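Local coordinates for uncharacterized protein, DUF633, LMOf2365_1472 (Listeria monocytogenes str. 4b F2365, PDB 3GNL) that is of unknown function but is probably a Rossmann-fold methyltransferase that modifies N1 of adenine 22 in tRNA, at residues A48-V53 with I74-G79; E134-N139 with K166-T171. All coordinates share one frame; numbering follows the deposited sequence.

Interaction 1: A48-V53 with I74-G79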
loop_
_atom_site.group_PDB
_atom_site.type_symbol
_atom_site.label_atom_id
_atom_site.label_comp_id
_atom_site.label_asym_id
_atom_site.label_seq_id
_atom_site.Cartn_x
_atom_site.Cartn_y
_atom_site.Cartn_z
ATOM N N ALA A 48 14.007 11.343 -8.550
ATOM C CA ALA A 48 12.680 10.727 -8.585
ATOM C C ALA A 48 12.068 10.761 -9.966
ATOM O O ALA A 48 12.215 11.748 -10.691
ATOM C CB ALA A 48 11.753 11.417 -7.631
ATOM N N ILE A 49 11.338 9.710 -10.306
ATOM C CA ILE A 49 10.342 9.719 -11.389
ATOM C C ILE A 49 8.980 9.910 -10.723
ATOM O O ILE A 49 8.660 9.189 -9.762
ATOM C CB ILE A 49 10.329 8.381 -12.143
ATOM C CG1 ILE A 49 11.706 8.124 -12.812
ATOM C CG2 ILE A 49 9.188 8.332 -13.152
ATOM C CD1 ILE A 49 11.899 6.656 -13.296
ATOM N N ALA A 50 8.212 10.882 -11.188
ATOM C CA ALA A 50 6.813 10.993 -10.788
ATOM C C ALA A 50 5.944 10.536 -11.949
ATOM O O ALA A 50 5.858 11.222 -12.976
ATOM C CB ALA A 50 6.499 12.405 -10.365
ATOM N N GLY A 51 5.303 9.372 -11.801
ATOM C CA GLY A 51 4.465 8.819 -12.885
ATOM C C GLY A 51 3.020 9.260 -12.798
ATOM O O GLY A 51 2.471 9.398 -11.724
ATOM N N GLU A 52 2.366 9.526 -13.930
ATOM C CA GLU A 52 0.959 9.863 -13.950
ATOM C C GLU A 52 0.365 9.224 -15.178
ATOM O O GLU A 52 1.063 9.071 -16.168
ATOM C CB GLU A 52 0.709 11.382 -13.994
ATOM C CG GLU A 52 1.433 12.152 -12.882
ATOM C CD GLU A 52 0.820 11.931 -11.547
ATOM O OE1 GLU A 52 -0.244 11.299 -11.442
ATOM O OE2 GLU A 52 1.441 12.401 -10.555
ATOM N N VAL A 53 -0.917 8.834 -15.117
ATOM C CA VAL A 53 -1.530 8.183 -16.275
ATOM C C VAL A 53 -2.384 9.116 -17.143
ATOM O O VAL A 53 -2.501 8.882 -18.342
ATOM C CB VAL A 53 -2.190 6.827 -15.894
ATOM C CG1 VAL A 53 -3.394 7.056 -15.010
ATOM C CG2 VAL A 53 -2.604 6.051 -17.142
ATOM N N ILE A 74 13.937 15.590 -10.714
ATOM C CA ILE A 74 12.659 14.878 -10.813
ATOM C C ILE A 74 12.099 14.941 -12.211
ATOM O O ILE A 74 11.883 16.041 -12.772
ATOM C CB ILE A 74 11.618 15.402 -9.833
ATOM C CG1 ILE A 74 12.192 15.409 -8.391
ATOM C CG2 ILE A 74 10.331 14.592 -9.961
ATOM C CD1 ILE A 74 11.291 16.056 -7.427
ATOM N N ASP A 75 11.896 13.761 -12.775
ATOM C CA ASP A 75 11.315 13.607 -14.082
ATOM C C ASP A 75 9.847 13.282 -13.875
ATOM O O ASP A 75 9.503 12.330 -13.165
ATOM C CB ASP A 75 11.946 12.436 -14.842
ATOM C CG ASP A 75 13.391 12.708 -15.331
ATOM O OD1 ASP A 75 13.822 13.897 -15.390
ATOM O OD2 ASP A 75 14.089 11.710 -15.670
ATOM N N VAL A 76 8.981 14.078 -14.464
ATOM C CA VAL A 76 7.566 13.756 -14.480
ATOM C C VAL A 76 7.261 13.092 -15.799
ATOM O O VAL A 76 7.544 13.646 -16.875
ATOM C CB VAL A 76 6.682 14.985 -14.257
ATOM C CG1 VAL A 76 5.181 14.602 -14.213
ATOM C CG2 VAL A 76 7.122 15.720 -12.985
ATOM N N ARG A 77 6.695 11.893 -15.723
ATOM C CA ARG A 77 6.422 11.109 -16.902
ATOM C C ARG A 77 4.980 10.595 -16.977
ATOM O O ARG A 77 4.403 10.171 -15.961
ATOM C CB ARG A 77 7.358 9.919 -16.926
ATOM C CG ARG A 77 8.835 10.319 -17.034
ATOM C CD ARG A 77 9.737 9.107 -17.109
ATOM N NE ARG A 77 11.153 9.456 -16.882
ATOM C CZ ARG A 77 12.150 8.573 -16.819
ATOM N NH1 ARG A 77 11.926 7.252 -16.915
ATOM N NH2 ARG A 77 13.403 8.992 -16.609
ATOM N N LYS A 78 4.401 10.648 -18.173
ATOM C CA LYS A 78 3.075 10.085 -18.447
ATOM C C LYS A 78 3.181 8.623 -18.887
ATOM O O LYS A 78 3.921 8.287 -19.821
ATOM C CB LYS A 78 2.336 10.922 -19.488
ATOM C CG LYS A 78 0.927 10.393 -19.805
ATOM C CD LYS A 78 -0.144 11.478 -19.736
ATOM C CE LYS A 78 -0.172 12.355 -20.988
ATOM N NZ LYS A 78 -1.451 13.134 -21.151
ATOM N N GLY A 79 2.436 7.756 -18.201
ATOM C CA GLY A 79 2.436 6.343 -18.495
ATOM C C GLY A 79 1.520 5.584 -17.550
ATOM O O GLY A 79 1.204 6.055 -16.436
HETATM O O HOH W 1 -3.551 10.663 -20.711
#

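Interaction 2: E134-N139 with K166-T171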
loop_
_atom_site.group_PDB
_atom_site.type_symbol
_atom_site.label_atom_id
_atom_site.label_comp_id
_atom_site.label_asym_id
_atom_site.label_seq_id
_atom_site.Cartn_x
_atom_site.Cartn_y
_atom_site.Cartn_z
ATOM N N GLU A 134 -0.406 -11.276 -0.359
ATOM C CA GLU A 134 -0.398 -12.499 -1.162
ATOM C C GLU A 134 0.624 -12.376 -2.256
ATOM O O GLU A 134 1.385 -13.330 -2.463
ATOM C CB GLU A 134 -1.774 -12.825 -1.749
ATOM C CG GLU A 134 -1.798 -14.218 -2.315
ATOM C CD GLU A 134 -3.188 -14.713 -2.520
ATOM O OE1 GLU A 134 -4.007 -13.983 -3.135
ATOM O OE2 GLU A 134 -3.451 -15.838 -2.034
ATOM N N TRP A 135 0.649 -11.228 -2.938
ATOM C CA TRP A 135 1.644 -10.995 -3.973
ATOM C C TRP A 135 3.035 -11.171 -3.384
ATOM O O TRP A 135 3.915 -11.755 -4.029
ATOM C CB TRP A 135 1.449 -9.585 -4.538
ATOM C CG TRP A 135 2.480 -9.252 -5.629
ATOM C CD1 TRP A 135 2.358 -9.467 -6.957
ATOM C CD2 TRP A 135 3.754 -8.655 -5.411
ATOM N NE1 TRP A 135 3.508 -9.050 -7.601
ATOM C CE2 TRP A 135 4.395 -8.581 -6.672
ATOM C CE3 TRP A 135 4.440 -8.231 -4.269
ATOM C CZ2 TRP A 135 5.700 -8.038 -6.826
ATOM C CZ3 TRP A 135 5.728 -7.690 -4.418
ATOM C CH2 TRP A 135 6.330 -7.602 -5.702
ATOM N N SER A 136 3.271 -10.651 -2.190
ATOM C CA SER A 136 4.586 -10.748 -1.557
ATOM C C SER A 136 5.004 -12.209 -1.388
ATOM O O SER A 136 6.147 -12.575 -1.680
ATOM C CB SER A 136 4.542 -9.966 -0.233
ATOM O OG SER A 136 5.100 -10.651 0.864
ATOM N N GLU A 137 4.078 -13.055 -0.960
ATOM C CA GLU A 137 4.346 -14.468 -0.837
ATOM C C GLU A 137 4.588 -15.112 -2.207
ATOM O O GLU A 137 5.574 -15.864 -2.323
ATOM C CB GLU A 137 3.121 -15.122 -0.183
ATOM C CG GLU A 137 3.205 -16.625 -0.076
ATOM C CD GLU A 137 2.115 -17.158 0.817
ATOM O OE1 GLU A 137 1.022 -17.469 0.254
ATOM O OE2 GLU A 137 2.339 -17.331 2.037
ATOM N N GLN A 138 3.742 -14.859 -3.208
ATOM C CA GLN A 138 3.888 -15.468 -4.560
ATOM C C GLN A 138 5.172 -15.059 -5.246
ATOM O O GLN A 138 5.722 -15.826 -6.034
ATOM C CB GLN A 138 2.733 -15.154 -5.496
ATOM C CG GLN A 138 1.443 -15.859 -5.164
ATOM C CD GLN A 138 0.301 -15.328 -5.993
ATOM O OE1 GLN A 138 0.491 -14.412 -6.824
ATOM N NE2 GLN A 138 -0.902 -15.870 -5.783
ATOM N N ASN A 139 5.654 -13.857 -4.943
ATOM C CA ASN A 139 6.853 -13.382 -5.638
ATOM C C ASN A 139 8.107 -13.294 -4.765
ATOM O O ASN A 139 9.126 -12.751 -5.191
ATOM C CB ASN A 139 6.523 -12.056 -6.304
ATOM C CG ASN A 139 5.512 -12.223 -7.404
ATOM O OD1 ASN A 139 5.882 -12.506 -8.538
ATOM N ND2 ASN A 139 4.204 -12.066 -7.088
ATOM N N LYS A 166 15.151 -16.328 -0.389
ATOM C CA LYS A 166 14.538 -17.431 0.347
ATOM C C LYS A 166 13.014 -17.363 0.143
ATOM O O LYS A 166 12.482 -16.251 -0.026
ATOM C CB LYS A 166 14.885 -17.297 1.833
ATOM C CG LYS A 166 16.312 -17.765 2.156
ATOM C CD LYS A 166 16.865 -17.246 3.499
ATOM C CE LYS A 166 15.997 -17.520 4.743
ATOM N NZ LYS A 166 15.665 -18.973 5.060
ATOM N N PRO A 167 12.320 -18.520 0.139
ATOM C CA PRO A 167 10.857 -18.479 0.071
ATOM C C PRO A 167 10.316 -17.541 1.158
ATOM O O PRO A 167 10.770 -17.537 2.297
ATOM C CB PRO A 167 10.445 -19.926 0.352
ATOM C CG PRO A 167 11.712 -20.742 -0.137
ATOM C CD PRO A 167 12.839 -19.906 0.259
ATOM N N VAL A 168 9.326 -16.741 0.753
ATOM C CA VAL A 168 8.481 -16.020 1.696
ATOM C C VAL A 168 7.215 -16.833 1.869
ATOM O O VAL A 168 6.550 -17.191 0.890
ATOM C CB VAL A 168 8.212 -14.611 1.178
ATOM C CG1 VAL A 168 7.267 -13.849 2.110
ATOM C CG2 VAL A 168 9.533 -13.815 1.079
ATOM N N THR A 169 6.940 -17.133 3.131
ATOM C CA THR A 169 5.749 -17.966 3.482
ATOM C C THR A 169 5.031 -17.356 4.672
ATOM O O THR A 169 5.569 -17.332 5.785
ATOM C CB THR A 169 6.164 -19.439 3.824
ATOM O OG1 THR A 169 7.019 -19.447 4.975
ATOM C CG2 THR A 169 6.853 -20.114 2.635
ATOM N N TRP A 170 3.809 -16.853 4.442
ATOM C CA TRP A 170 3.084 -16.202 5.528
ATOM C C TRP A 170 2.064 -17.147 6.140
ATOM O O TRP A 170 1.778 -18.166 5.576
ATOM C CB TRP A 170 2.301 -15.004 4.938
ATOM C CG TRP A 170 3.178 -13.891 4.370
ATOM C CD1 TRP A 170 3.092 -13.373 3.121
ATOM C CD2 TRP A 170 4.295 -13.251 5.027
ATOM N NE1 TRP A 170 4.066 -12.395 2.956
ATOM C CE2 TRP A 170 4.823 -12.308 4.090
ATOM C CE3 TRP A 170 4.899 -13.358 6.295
ATOM C CZ2 TRP A 170 5.934 -11.481 4.389
ATOM C CZ3 TRP A 170 6.015 -12.505 6.594
ATOM C CH2 TRP A 170 6.502 -11.586 5.620
ATOM N N THR A 171 1.550 -16.794 7.311
ATOM C CA THR A 171 0.322 -17.452 7.766
ATOM C C THR A 171 -0.874 -16.663 7.190
ATOM O O THR A 171 -0.738 -15.511 6.760
ATOM C CB THR A 171 0.193 -17.437 9.246
ATOM O OG1 THR A 171 0.114 -16.071 9.716
ATOM C CG2 THR A 171 1.354 -18.119 9.924
#

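Interaction 1: A48-V53 with I74-G79
Five backbone hydrogen bonds zip Ala-48 to Glu-52 against Ile-74 to Gly-79. Asp-75 N, Arg-77 N and Gly-79 N donate to Ala-48 O, Ala-50 O and Glu-52 O, while Ala-50 N and Glu-52 N donate back to Asp-75 O and Arg-77 O. Ala-50 N lies 2.8 Å from Asp-75 O. Each of these carbonyls also takes a CA-H...O contact, as from Ile-74 CA to Ala-48 O at 3.2 Å. The strands are parallel; their axes come within 4.7 Å and diverge by 21°. They are the outer pair of a Rossmann-like sheet, joined by helix 55-67 in a beta-alpha-beta unit, with 74-78 at the sheet edge.

Among Ala-48, Ala-50, Ile-74 and Val-76, which share one face, the packing is apolar. The methyl of Ala-48 meets Ile-74 CG1 at 4.1 Å, and Ala-50 CB sits 4.3 Å from Val-76 CG2; helices 34-41 and 55-67 close over this side.

On the other face, with Ile-49, lie Asp-75 and Arg-77. Arg-77 reaches back along the strand, extended from CG to NE, and Ile-49 CD1 lies over one face of its guanidinium, 3.7 Å from NH1. In the guanidinium plane, NH2 forms a salt bridge with Asp-75 OD2 at 3.0 Å, on the anti side of that oxygen. A salt bridge to Asp-89 and a hydrogen bond to Val-84 O hold Arg-77 NH1 and should fix the group's rotation.

Interaction 2: E134-N139 with K166-T171
Ser-136 and Trp-170 form the close-packed part of this contact. The indole NE1 donates to Ser-136 OG over 2.9 Å, and the oxygen lies almost exactly in the ring plane, at the edge of the indole. That same OG is hydrogen-bonded to the carbonyl of Trp-141, so two polar groups grip it in a buried setting. Val-168 packs beside them: its CG1, anti to the backbone N (chi1 177°), comes within 4.1 Å of Ser-136 OG and also rests over the rim of one face of the Trp-170 ring. Leu-142 and Ile-143 of strand 141-151 add further apolar contacts to the indole.

The contact ties the later turns of helix 129-139 to the irregular segment that follows strand 154-163 and leads into helix 172-177. Between the two segments the chain runs through the antiparallel strands 141-151 and 154-163, at one side of the mixed sheet.

Glu-137 makes a second firm attachment, toward the rim. A chi1 of 176° brings its CG 3.5 Å from Val-168 O, and the extended chain beyond sets OE2 2.9 Å from Trp-170 N, a nearly straight bond with an N-H...O angle of 166°. Glu-137 CB also approaches Trp-170 CD1 at 3.7 Å. The loose solvent side is Thr-169, between Val-168 and Trp-170: exposed, it turns its side chain away from the helix and meets Glu-137 OE2 through CA at 3.8 Å.

Interactions 1 and 2 lie toward opposite ends of the mixed sheet and do not touch: their centres are 29 Å apart and their nearest atoms about 17 Å. Both segments of interaction 1 precede those of interaction 2 in the chain. The first pairs neighbouring strands at the sheet margin formed by 74-78; the second joins a helix to the segment beyond strand 154-163, near the other margin, 141-151. Backbone ladder thus contrasts with side-chain anchoring. In Rossmann-fold methyltransferases an acidic residue ending the second strand commonly binds the ribose of S-adenosylmethionine; Glu-52, at the end of strand 45-52, could play this part, an inference from position alone.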